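Local coordinates for immunogenic protein MPT63/MPB63 (Mycobacterium tuberculosis, PDB 1LMI) that is of unknown function but is a major secreted beta-sandwich protein of the bacterium, named for its immunogenic and immunoprotective character, at residues A36-Y41 against G45-A50; V65-A70 against E124-W129. All coordinates share one frame; numbering follows the deposited sequence.

In the fold
Interaction 1 is complete along the chain before interaction 2 begins, strand 46-56 being followed directly by strand 68-71, and their centres are about 18 Å apart with nearest atoms about 6 Å from each other. Interaction 1 belongs to the antiparallel sheet: it ties the start of strand 46-56 to the loop that arrives from strand 22-33. Interaction 2 belongs to the mixed sheet, where strands 68-71 and 125-130 flank strand 116-120 on its two sides. The two contacts thus sample both layers of the beta-sandwich, one toward its periphery, about 15 Å from the chain centre, and one near its middle, about 6 Å from that centre, where side chains of the two sheets meet.

Interaction 1. Residues A36-Y41 against G45-A50; sequences AVIPGY and GQVWEA
Ile-38 and Val-47 meet through their branched side chains, which cross obliquely, the isoleucine drawing on the outer part of its chain and the valine on both of its methyls. Although the CB of Ile-38 does not itself point at strand 46-56, its first torsion of -72° sets CG1 beside the backbone N, and a chi2 of -82° folds CD1 round instead of letting the chain run out straight. As a result CG1 of Ile-38 lies 4.0 Å from CG2 of Val-47, while CD1 of Ile-38 rests 4.1 Å from CG1 of Val-47. Val-47 has CG1 anti to its own N, with chi1 178°, and CG2 beside it; this second methyl also packs 4.0 Å from the backbone O of Ala-36, near the base of the loop.

No hydrogen bond links the two segments, so apolar packing carries the contact. Residues 36-41 belong to the loop that joins neighbouring antiparallel strands 22-33 and 46-56 in the four-stranded layer of the sandwich, and residues 45-50 carry the start of the second strand. The loop leaves the sheet after Ser-34, whose backbone still pairs with Val-47, and folds over the face onto which Val-47 and Glu-49 project; Trp-48, between them, projects to the other face. Tyr-106 of strand 100-109 extends the same patch, touching Ala-36, Ile-38 and Glu-49.

Polar contacts frame the patch. The OG of Ser-34 is hydrogen-bonded both to Ala-36 N and to OE1 of Glu-49, which joins the loop base to the strand through one hydroxyl. At the strand start, the side chain of Gln-46 bends alongside the strand, and its NE2 gives a weak hydrogen bond of 3.3 Å to the O of Val-47.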
ATOM      1  N   ALA A  36      12.241   5.375  10.506  1.00 27.28           N
ATOM      2  CA  ALA A  36      11.906   6.653   9.890  1.00 24.71           C
ATOM      3  C   ALA A  36      11.281   7.584  10.934  1.00 21.69           C
ATOM      4  O   ALA A  36      10.494   7.177  11.772  1.00 28.91           O
ATOM      5  CB  ALA A  36      10.930   6.567   8.722  1.00 18.45           C
ATOM      6  N   VAL A  37      11.677   8.843  10.840  1.00 28.71           N
ATOM      7  CA  VAL A  37      10.973   9.917  11.543  1.00 36.63           C
ATOM      8  C   VAL A  37      10.219  10.606  10.409  1.00 26.45           C
ATOM      9  O   VAL A  37      10.827  10.926   9.378  1.00 30.69           O
ATOM     10  CB  VAL A  37      11.934  10.786  12.349  1.00 38.95           C
ATOM     11  CG1 VAL A  37      13.263  10.941  11.613  1.00 39.91           C
ATOM     12  CG2 VAL A  37      11.363  12.161  12.649  1.00 46.23           C
ATOM     13  N   ILE A  38       8.915  10.746  10.556  1.00 35.41           N
ATOM     14  CA  ILE A  38       8.155  11.058   9.324  1.00 51.58           C
ATOM     15  C   ILE A  38       8.542  12.445   8.852  1.00 63.66           C
ATOM     16  O   ILE A  38       9.128  12.663   7.803  1.00102.28           O
ATOM     17  CB  ILE A  38       6.656  10.854   9.597  1.00 41.49           C
ATOM     18  CG1 ILE A  38       6.283   9.370   9.735  1.00 39.63           C
ATOM     19  CG2 ILE A  38       5.783  11.542   8.567  1.00 28.37           C
ATOM     20  CD1 ILE A  38       6.084   8.651   8.424  1.00 37.42           C
ATOM     21  N   PRO A  39       8.303  13.368   9.736  1.00 54.76           N
ATOM     22  CA  PRO A  39       7.135  14.049  10.225  1.00 49.09           C
ATOM     23  C   PRO A  39       7.294  15.549  10.030  1.00 45.60           C
ATOM     24  O   PRO A  39       7.682  15.989   8.955  1.00 43.08           O
ATOM     25  CB  PRO A  39       7.255  13.568  11.682  1.00 28.62           C
ATOM     26  CG  PRO A  39       8.685  13.950  11.952  1.00 42.45           C
ATOM     27  CD  PRO A  39       9.411  13.884  10.624  1.00 52.60           C
ATOM     28  N   GLY A  40       7.008  16.273  11.067  1.00 36.25           N
ATOM     29  CA  GLY A  40       6.089  17.294  11.412  1.00 25.24           C
ATOM     30  C   GLY A  40       4.723  16.601  11.475  1.00 30.98           C
ATOM     31  O   GLY A  40       3.702  17.270  11.462  1.00 45.29           O
ATOM     32  N   TYR A  41       4.741  15.265  11.555  1.00 29.09           N
ATOM     33  CA  TYR A  41       3.531  14.463  11.666  1.00 28.73           C
ATOM     34  C   TYR A  41       3.285  14.138  13.146  1.00 28.23           C
ATOM     35  O   TYR A  41       4.258  13.799  13.835  1.00 23.38           O
ATOM     36  CB  TYR A  41       3.583  13.151  10.844  1.00 24.91           C
ATOM     37  CG  TYR A  41       2.259  12.412  11.018  1.00 21.18           C
ATOM     38  CD1 TYR A  41       2.056  11.367  11.906  1.00 23.28           C
ATOM     39  CD2 TYR A  41       1.182  12.815  10.247  1.00 30.11           C
ATOM     40  CE1 TYR A  41       0.844  10.715  12.053  1.00 20.64           C
ATOM     41  CE2 TYR A  41      -0.043  12.191  10.367  1.00 34.38           C
ATOM     42  CZ  TYR A  41      -0.200  11.151  11.263  1.00 33.04           C
ATOM     43  OH  TYR A  41      -1.434  10.555  11.353  1.00 39.30           O
ATOM     44  N   GLY A  45       2.135   6.407  17.985  1.00 16.68           N
ATOM     45  CA  GLY A  45       2.690   5.120  18.370  1.00 15.37           C
ATOM     46  C   GLY A  45       4.075   4.952  17.759  1.00 14.31           C
ATOM     47  O   GLY A  45       4.959   5.807  17.870  1.00 17.17           O
ATOM     48  N   GLN A  46       4.235   3.791  17.109  1.00 14.19           N
ATOM     49  CA  GLN A  46       5.478   3.454  16.449  1.00 17.57           C
ATOM     50  C   GLN A  46       5.351   3.528  14.918  1.00 12.54           C
ATOM     51  O   GLN A  46       4.439   2.882  14.406  1.00 13.14           O
ATOM     52  CB  GLN A  46       5.864   2.025  16.849  1.00 14.96           C
ATOM     53  CG  GLN A  46       7.076   1.509  16.078  1.00 16.93           C
ATOM     54  CD  GLN A  46       8.355   2.199  16.474  1.00 23.58           C
ATOM     55  OE1 GLN A  46       8.673   2.322  17.664  1.00 27.51           O
ATOM     56  NE2 GLN A  46       9.132   2.650  15.507  1.00 21.98           N
ATOM     57  N   VAL A  47       6.267   4.227  14.274  1.00 12.63           N
ATOM     58  CA  VAL A  47       6.153   4.268  12.805  1.00 13.37           C
ATOM     59  C   VAL A  47       6.551   2.901  12.222  1.00 16.03           C
ATOM     60  O   VAL A  47       7.574   2.348  12.611  1.00 15.44           O
ATOM     61  CB  VAL A  47       7.015   5.344  12.165  1.00 17.02           C
ATOM     62  CG1 VAL A  47       6.897   5.318  10.643  1.00 14.01           C
ATOM     63  CG2 VAL A  47       6.643   6.727  12.705  1.00 19.22           C
ATOM     64  N   TRP A  48       5.701   2.403  11.337  1.00 11.05           N
ATOM     65  CA  TRP A  48       6.002   1.199  10.559  1.00 10.64           C
ATOM     66  C   TRP A  48       6.122   1.612   9.095  1.00 12.88           C
ATOM     67  O   TRP A  48       5.695   2.683   8.647  1.00 10.74           O
ATOM     68  CB  TRP A  48       4.917   0.128  10.711  1.00 11.44           C
ATOM     69  CG  TRP A  48       5.160  -0.698  11.944  1.00 10.52           C
ATOM     70  CD1 TRP A  48       5.307  -0.204  13.216  1.00 12.81           C
ATOM     71  CD2 TRP A  48       5.292  -2.115  11.998  1.00  9.87           C
ATOM     72  NE1 TRP A  48       5.514  -1.267  14.080  1.00 14.67           N
ATOM     73  CE2 TRP A  48       5.509  -2.442  13.352  1.00 11.15           C
ATOM     74  CE3 TRP A  48       5.237  -3.166  11.049  1.00 10.96           C
ATOM     75  CZ2 TRP A  48       5.681  -3.741  13.790  1.00 12.25           C
ATOM     76  CZ3 TRP A  48       5.408  -4.450  11.494  1.00 10.26           C
ATOM     77  CH2 TRP A  48       5.626  -4.742  12.848  1.00 13.34           C
ATOM     78  N   GLU A  49       6.746   0.738   8.308  1.00 10.92           N
ATOM     79  CA  GLU A  49       6.903   0.967   6.891  1.00 11.85           C
ATOM     80  C   GLU A  49       6.618  -0.333   6.112  1.00 10.00           C
ATOM     81  O   GLU A  49       6.632  -1.424   6.664  1.00 10.03           O
ATOM     82  CB  GLU A  49       8.302   1.470   6.537  1.00 11.53           C
ATOM     83  CG  GLU A  49       9.415   0.477   6.887  1.00 13.40           C
ATOM     84  CD  GLU A  49      10.776   0.907   6.411  1.00 13.98           C
ATOM     85  OE1 GLU A  49      11.358   1.869   6.984  1.00 18.74           O
ATOM     86  OE2 GLU A  49      11.307   0.329   5.457  1.00 14.54           O
ATOM     87  N   ALA A  50       6.351  -0.142   4.815  1.00  8.77           N
ATOM     88  CA  ALA A  50       6.416  -1.257   3.880  1.00  9.70           C
ATOM     89  C   ALA A  50       7.023  -0.676   2.585  1.00 10.63           C
ATOM     90  O   ALA A  50       7.083   0.537   2.359  1.00  9.38           O
ATOM     91  CB  ALA A  50       5.100  -1.950   3.621  1.00 10.65           C
TER

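Interaction 2. Residues V65-A70 against E124-W129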
ATOM      1  N   VAL A  65      -2.262   5.668  -3.578  1.00 15.56           N
ATOM      2  CA  VAL A  65      -1.494   5.324  -2.379  1.00 11.43           C
ATOM      3  C   VAL A  65      -2.282   5.493  -1.100  1.00 11.86           C
ATOM      4  O   VAL A  65      -2.064   4.753  -0.133  1.00 11.31           O
ATOM      5  CB  VAL A  65      -0.215   6.198  -2.324  1.00 13.07           C
ATOM      6  CG1 VAL A  65       0.616   5.889  -1.096  1.00 19.43           C
ATOM      7  CG2 VAL A  65       0.603   6.035  -3.603  1.00 15.12           C
ATOM      8  N   SER A  66      -3.232   6.434  -1.039  1.00 11.88           N
ATOM      9  CA  SER A  66      -4.066   6.632   0.116  1.00 11.20           C
ATOM     10  C   SER A  66      -4.962   5.433   0.418  1.00 11.21           C
ATOM     11  O   SER A  66      -5.548   5.373   1.507  1.00 12.82           O
ATOM     12  CB  SER A  66      -4.935   7.886  -0.046  1.00 16.21           C
ATOM     13  OG  SER A  66      -5.718   7.810  -1.230  1.00 19.90           O
ATOM     14  N   GLN A  67      -5.078   4.437  -0.453  1.00  9.61           N
ATOM     15  CA  GLN A  67      -5.876   3.234  -0.251  1.00  9.07           C
ATOM     16  C   GLN A  67      -5.178   2.211   0.637  1.00  8.70           C
ATOM     17  O   GLN A  67      -5.832   1.245   1.031  1.00 10.19           O
ATOM     18  CB  GLN A  67      -6.245   2.564  -1.598  1.00  9.45           C
ATOM     19  CG  GLN A  67      -7.172   3.402  -2.467  1.00 13.35           C
ATOM     20  CD  GLN A  67      -7.655   2.617  -3.674  1.00 17.21           C
ATOM     21  OE1 GLN A  67      -7.155   1.544  -3.982  1.00 21.97           O
ATOM     22  NE2 GLN A  67      -8.671   3.174  -4.334  1.00 16.75           N
ATOM     23  N   PHE A  68      -3.893   2.425   0.956  1.00  9.56           N
ATOM     24  CA  PHE A  68      -3.162   1.431   1.742  1.00  8.81           C
ATOM     25  C   PHE A  68      -3.461   1.504   3.235  1.00 10.74           C
ATOM     26  O   PHE A  68      -3.802   2.545   3.841  1.00 10.35           O
ATOM     27  CB  PHE A  68      -1.653   1.590   1.584  1.00 10.84           C
ATOM     28  CG  PHE A  68      -1.041   0.974   0.342  1.00 10.37           C
ATOM     29  CD1 PHE A  68      -1.132  -0.382   0.144  1.00 10.10           C
ATOM     30  CD2 PHE A  68      -0.372   1.754  -0.569  1.00 13.37           C
ATOM     31  CE1 PHE A  68      -0.562  -0.950  -0.984  1.00 13.79           C
ATOM     32  CE2 PHE A  68       0.193   1.201  -1.701  1.00 12.52           C
ATOM     33  CZ  PHE A  68       0.091  -0.154  -1.904  1.00 13.84           C
ATOM     34  N   ASN A  69      -3.321   0.335   3.873  1.00  8.10           N
ATOM     35  CA  ASN A  69      -3.577   0.104   5.274  1.00 11.02           C
ATOM     36  C   ASN A  69      -2.709  -1.074   5.753  1.00 11.85           C
ATOM     37  O   ASN A  69      -2.438  -1.984   4.943  1.00 10.07           O
ATOM     38  CB  ASN A  69      -5.035  -0.265   5.575  1.00 11.51           C
ATOM     39  CG  ASN A  69      -6.055   0.746   5.080  1.00 11.39           C
ATOM     40  OD1 ASN A  69      -6.359   1.656   5.857  1.00 11.54           O
ATOM     41  ND2 ASN A  69      -6.501   0.615   3.829  1.00  9.79           N
ATOM     42  N   ALA A  70      -2.312  -1.008   7.016  1.00 10.08           N
ATOM     43  CA  ALA A  70      -1.631  -2.113   7.690  1.00  8.02           C
ATOM     44  C   ALA A  70      -2.587  -2.703   8.702  1.00 12.53           C
ATOM     45  O   ALA A  70      -3.291  -1.970   9.398  1.00 13.71           O
ATOM     46  CB  ALA A  70      -0.317  -1.647   8.275  1.00  9.35           C
ATOM     47  N   GLU A 124     -14.644  -1.224  -0.660  1.00 15.98           N
ATOM     48  CA  GLU A 124     -14.358  -2.592  -0.280  1.00 15.90           C
ATOM     49  C   GLU A 124     -12.844  -2.840  -0.278  1.00 12.08           C
ATOM     50  O   GLU A 124     -12.134  -1.983  -0.781  1.00 14.18           O
ATOM     51  CB  GLU A 124     -14.965  -3.577  -1.286  1.00 13.55           C
ATOM     52  CG  GLU A 124     -14.361  -3.469  -2.676  1.00 15.88           C
ATOM     53  CD  GLU A 124     -15.194  -4.169  -3.741  1.00 18.57           C
ATOM     54  OE1 GLU A 124     -15.594  -5.326  -3.513  1.00 19.33           O
ATOM     55  OE2 GLU A 124     -15.418  -3.517  -4.797  1.00 21.43           O
ATOM     56  N   ASP A 125     -12.412  -3.964   0.258  1.00 12.63           N
ATOM     57  CA  ASP A 125     -11.028  -4.422   0.186  1.00 11.51           C
ATOM     58  C   ASP A 125     -10.771  -4.939  -1.246  1.00 15.02           C
ATOM     59  O   ASP A 125     -11.571  -5.727  -1.784  1.00 15.64           O
ATOM     60  CB  ASP A 125     -10.693  -5.540   1.146  1.00 13.07           C
ATOM     61  CG  ASP A 125     -10.563  -5.112   2.595  1.00 15.48           C
ATOM     62  OD1 ASP A 125     -10.475  -3.897   2.852  1.00 14.40           O
ATOM     63  OD2 ASP A 125     -10.597  -6.016   3.466  1.00 16.23           O
ATOM     64  N   LEU A 126      -9.700  -4.491  -1.864  1.00 11.93           N
ATOM     65  CA  LEU A 126      -9.348  -4.884  -3.228  1.00  9.91           C
ATOM     66  C   LEU A 126      -8.205  -5.890  -3.246  1.00 10.88           C
ATOM     67  O   LEU A 126      -8.313  -6.928  -3.911  1.00 15.38           O
ATOM     68  CB  LEU A 126      -8.943  -3.647  -4.045  1.00 13.68           C
ATOM     69  CG  LEU A 126     -10.070  -2.646  -4.324  1.00 17.86           C
ATOM     70  CD1 LEU A 126      -9.512  -1.463  -5.086  1.00 12.29           C
ATOM     71  CD2 LEU A 126     -11.243  -3.280  -5.070  1.00 15.04           C
ATOM     72  N   LEU A 127      -7.133  -5.587  -2.534  1.00  9.80           N
ATOM     73  CA  LEU A 127      -5.906  -6.400  -2.550  1.00  9.44           C
ATOM     74  C   LEU A 127      -5.382  -6.554  -1.124  1.00 10.71           C
ATOM     75  O   LEU A 127      -5.363  -5.565  -0.372  1.00 12.35           O
ATOM     76  CB  LEU A 127      -4.811  -5.772  -3.390  1.00  9.18           C
ATOM     77  CG  LEU A 127      -5.060  -5.489  -4.861  1.00  8.86           C
ATOM     78  CD1 LEU A 127      -3.919  -4.705  -5.505  1.00 13.47           C
ATOM     79  CD2 LEU A 127      -5.226  -6.815  -5.588  1.00 17.57           C
ATOM     80  N   ILE A 128      -4.968  -7.771  -0.774  1.00 10.55           N
ATOM     81  CA  ILE A 128      -4.457  -8.035   0.565  1.00  7.46           C
ATOM     82  C   ILE A 128      -3.178  -8.856   0.475  1.00 11.69           C
ATOM     83  O   ILE A 128      -3.204  -9.851  -0.259  1.00 11.03           O
ATOM     84  CB  ILE A 128      -5.525  -8.801   1.374  1.00 11.38           C
ATOM     85  CG1 ILE A 128      -6.828  -7.991   1.469  1.00 14.23           C
ATOM     86  CG2 ILE A 128      -4.924  -9.162   2.723  1.00 14.59           C
ATOM     87  CD1 ILE A 128      -7.930  -8.761   2.167  1.00 24.36           C
ATOM     88  N   TRP A 129      -2.139  -8.482   1.181  1.00 10.50           N
ATOM     89  CA  TRP A 129      -0.862  -9.174   1.292  1.00 10.03           C
ATOM     90  C   TRP A 129      -0.679  -9.671   2.727  1.00 12.97           C
ATOM     91  O   TRP A 129      -0.754  -8.851   3.641  1.00 12.83           O
ATOM     92  CB  TRP A 129       0.340  -8.311   0.928  1.00 10.11           C
ATOM     93  CG  TRP A 129       0.336  -7.778  -0.478  1.00  9.00           C
ATOM     94  CD1 TRP A 129       1.068  -8.318  -1.514  1.00  9.67           C
ATOM     95  CD2 TRP A 129      -0.378  -6.671  -1.014  1.00  8.55           C
ATOM     96  NE1 TRP A 129       0.826  -7.589  -2.666  1.00 10.43           N
ATOM     97  CE2 TRP A 129      -0.057  -6.572  -2.371  1.00  9.20           C
ATOM     98  CE3 TRP A 129      -1.277  -5.740  -0.465  1.00 12.58           C
ATOM     99  CZ2 TRP A 129      -0.586  -5.589  -3.193  1.00 11.75           C
ATOM    100  CZ3 TRP A 129      -1.810  -4.753  -1.289  1.00 12.35           C
ATOM    101  CH2 TRP A 129      -1.460  -4.688  -2.648  1.00 11.61           C
TER
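Phe-68 and Trp-129 reach each other through like first torsions, -81° and -60°, each placing CG beside its own backbone N and swinging the ring across toward the other strand. The rings meet at a corner: CE1 of Phe-68 comes to 4.0 Å from CZ3 and 4.2 Å from CH2 of Trp-129, so the six-membered end of the indole does the touching. CZ3 lies at the phenyl edge, near the phenyl plane, and the two side chains approach at a slant without stacking.

A second, lighter contact lies toward the start of strand 125-130. Gln-67 extends beyond CG (chi2 -172°), carrying its amide OE1 to within 4.0 Å of the CD1 methyl of Leu-126, a van der Waals approach of an oxygen to a methyl.

Both contacts span strand 116-120, which lies between strands 68-71 and 125-130 in the mixed sheet of the beta-sandwich; the CA atoms of Phe-68 and Leu-127 are accordingly 9.3 Å apart, and side chains alone bridge the gap. Leu-126 and Leu-127 form a classic beta bulge opposite Met-119, and both of these successive leucines touch Met-15 of the facing sheet. Phe-68 also packs on Val-117 and Met-119 of the intervening strand.

The aromatic contact is part of the buried interior between the layers. Trp-26 of strand 22-33 meets Phe-68 edge-to-face and also touches Trp-129, while Val-28 touches both rings as well, and the indole NE1 has a weak hydrogen bond to Ser-11 O.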